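PDB 6RXD: histidine acid phosphatase from Bifidobacterium longum subsp. infantis, which probably removes phosphate groups from inositol polyphosphates such as phytate, and from 2,3-bisphosphoglycerate. Local coordinates for residues Phe397-Ala400 against Glu401-Met404. Sequence-based numbering, arbitrary orientation.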
ATOM      1  N   PHE A 397      -2.331   7.631   8.212  1.00 13.79           N
ATOM      2  CA  PHE A 397      -1.812   7.495   6.848  1.00 12.69           C
ATOM      3  C   PHE A 397      -0.408   6.932   6.866  1.00 12.80           C
ATOM      4  O   PHE A 397       0.458   7.432   7.577  1.00 13.90           O
ATOM      5  CB  PHE A 397      -1.867   8.850   6.133  1.00 12.36           C
ATOM      6  CG  PHE A 397      -3.259   9.379   6.038  1.00 10.87           C
ATOM      7  CD1 PHE A 397      -4.045   9.089   4.936  1.00 12.30           C
ATOM      8  CD2 PHE A 397      -3.826  10.064   7.114  1.00 11.93           C
ATOM      9  CE1 PHE A 397      -5.355   9.517   4.868  1.00 14.68           C
ATOM     10  CE2 PHE A 397      -5.139  10.495   7.060  1.00 15.89           C
ATOM     11  CZ  PHE A 397      -5.909  10.223   5.943  1.00 15.06           C
ATOM     12  N   ALA A 398      -0.193   5.865   6.100  1.00 12.73           N
ATOM     13  CA  ALA A 398       1.036   5.097   6.220  1.00 11.37           C
ATOM     14  C   ALA A 398       1.386   4.381   4.918  1.00 12.89           C
ATOM     15  O   ALA A 398       1.282   4.964   3.844  1.00 13.42           O
ATOM     16  CB  ALA A 398       0.930   4.106   7.399  1.00 14.83           C
ATOM     17  N   HIS A 399       1.775   3.113   5.013  1.00 12.27           N
ATOM     18  CA  HIS A 399       2.490   2.445   3.920  1.00  9.96           C
ATOM     19  C   HIS A 399       2.066   1.010   3.670  1.00 11.16           C
ATOM     20  O   HIS A 399       1.388   0.395   4.493  1.00 12.71           O
ATOM     21  CB  HIS A 399       3.987   2.469   4.244  1.00 14.49           C
ATOM     22  CG  HIS A 399       4.476   3.828   4.615  1.00 15.21           C
ATOM     23  ND1 HIS A 399       4.995   4.704   3.690  1.00 14.89           N
ATOM     24  CD2 HIS A 399       4.459   4.486   5.800  1.00 15.89           C
ATOM     25  CE1 HIS A 399       5.291   5.846   4.292  1.00 18.02           C
ATOM     26  NE2 HIS A 399       4.975   5.738   5.570  1.00 16.94           N
ATOM     27  N   ALA A 400       2.497   0.453   2.542  1.00 11.57           N
ATOM     28  CA  ALA A 400       2.265  -0.967   2.297  1.00  9.85           C
ATOM     29  C   ALA A 400       2.918  -1.796   3.386  1.00 12.40           C
ATOM     30  O   ALA A 400       2.413  -2.858   3.764  1.00 12.70           O
ATOM     31  CB  ALA A 400       2.806  -1.365   0.937  1.00 11.93           C
ATOM     32  N   GLU A 401       4.052  -1.309   3.888  1.00 12.30           N
ATOM     33  CA  GLU A 401       4.769  -1.994   4.953  1.00 12.89           C
ATOM     34  C   GLU A 401       3.999  -1.958   6.264  1.00 13.67           C
ATOM     35  O   GLU A 401       4.332  -2.683   7.206  1.00 14.01           O
ATOM     36  CB  GLU A 401       6.158  -1.367   5.149  1.00 13.63           C
ATOM     37  CG  GLU A 401       7.165  -1.703   4.043  1.00 20.09           C
ATOM     38  CD  GLU A 401       6.918  -0.954   2.732  1.00 27.77           C
ATOM     39  OE1 GLU A 401       7.464  -1.394   1.702  1.00 33.22           O
ATOM     40  OE2 GLU A 401       6.199   0.073   2.718  1.00 20.07           O
ATOM     41  N   THR A 402       2.994  -1.089   6.329  1.00 11.19           N
ATOM     42  CA  THR A 402       2.091  -1.031   7.477  1.00 10.33           C
ATOM     43  C   THR A 402       0.897  -1.942   7.238  1.00 12.99           C
ATOM     44  O   THR A 402       0.499  -2.711   8.112  1.00 13.04           O
ATOM     45  CB  THR A 402       1.615   0.416   7.699  1.00 11.01           C
ATOM     46  OG1 THR A 402       2.739   1.294   7.572  1.00 12.07           O
ATOM     47  CG2 THR A 402       1.003   0.602   9.077  1.00 11.86           C
ATOM     48  N   MET A 403       0.314  -1.843   6.047  1.00 12.60           N
ATOM     49  CA  MET A 403      -0.902  -2.589   5.729  1.00 10.48           C
ATOM     50  C   MET A 403      -0.701  -4.105   5.626  1.00  9.96           C
ATOM     51  O   MET A 403      -1.525  -4.866   6.128  1.00 11.94           O
ATOM     52  CB  MET A 403      -1.542  -2.052   4.437  1.00 11.63           C
ATOM     53  CG  MET A 403      -2.842  -2.770   4.059  1.00 12.33           C
ATOM     54  SD  MET A 403      -4.157  -2.593   5.304  1.00 14.99           S
ATOM     55  CE  MET A 403      -4.635  -0.887   5.050  1.00 15.98           C
ATOM     56  N   MET A 404       0.381  -4.546   4.991  1.00  9.98           N
ATOM     57  CA  MET A 404       0.564  -5.984   4.789  1.00  9.90           C
ATOM     58  C   MET A 404       0.625  -6.752   6.112  1.00  9.24           C
ATOM     59  O   MET A 404      -0.073  -7.745   6.280  1.00 11.79           O
ATOM     60  CB  MET A 404       1.783  -6.271   3.906  1.00 10.95           C
ATOM     61  CG  MET A 404       1.559  -5.839   2.477  1.00 11.93           C
ATOM     62  SD  MET A 404       2.934  -6.268   1.400  1.00 14.90           S
ATOM     63  CE  MET A 404       4.048  -4.941   1.755  1.00 22.90           C
TER
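His399 O starts the first turn of helix 400-410 by accepting both Met403 N and Thr402 N, each at 2.9 Å, while Ala400 O receives Met404 N almost straight (N-H...O 171°). His399 is thus the N-cap residue where strand 391-398 gives way to the helix. Thr402, at the N3 position, supplies one half of a capping box: its OG1 accepts the N-cap backbone N, but the reciprocal bond from the His399 side chain to Thr402 N is not made. With chi1 at -44°, OG1 lies beside its own backbone N and faces the strand end, where it accepts His399 N in a long, bent bond of 3.3 Å and 140°, and it also makes a weak hydrogen bond with Leu188 O. Thr402 OG1 lies 3.3 Å from Ala398 CB, which also meets the Thr402 CG2 methyl, and it sits near the plane of the His399 imidazole, at the ring edge. A valine in place of Thr402 would probably leave His399 N without its acceptor and loosen the tie between strand end and helix. Glu401 bends at chi2, turning its carboxylate back toward the cap, so that OE2 lies 3.6 Å from His399 CB. Glu401 OE1 forms a salt bridge with Lys357, and His399 NE2 is hydrogen-bonded to Ser138 OG, with Tyr189 meeting the imidazole edge-to-face. One turn on, Met404 CE packs 3.9 Å from Ala400 CB. Ala398 pairs through its backbone with Ala43 and His45, which places this buried strand-to-helix turn beside Arg44 and His45, probably part of the RHG signature whose histidine is the phosphate-accepting nucleophile in relatives. His399-Ala400-Glu401 matches the His-Ala-Glu motif of the MINPP branch of histidine acid phosphatases, which takes the place of the His-Asp pair of related enzymes in the active-site region.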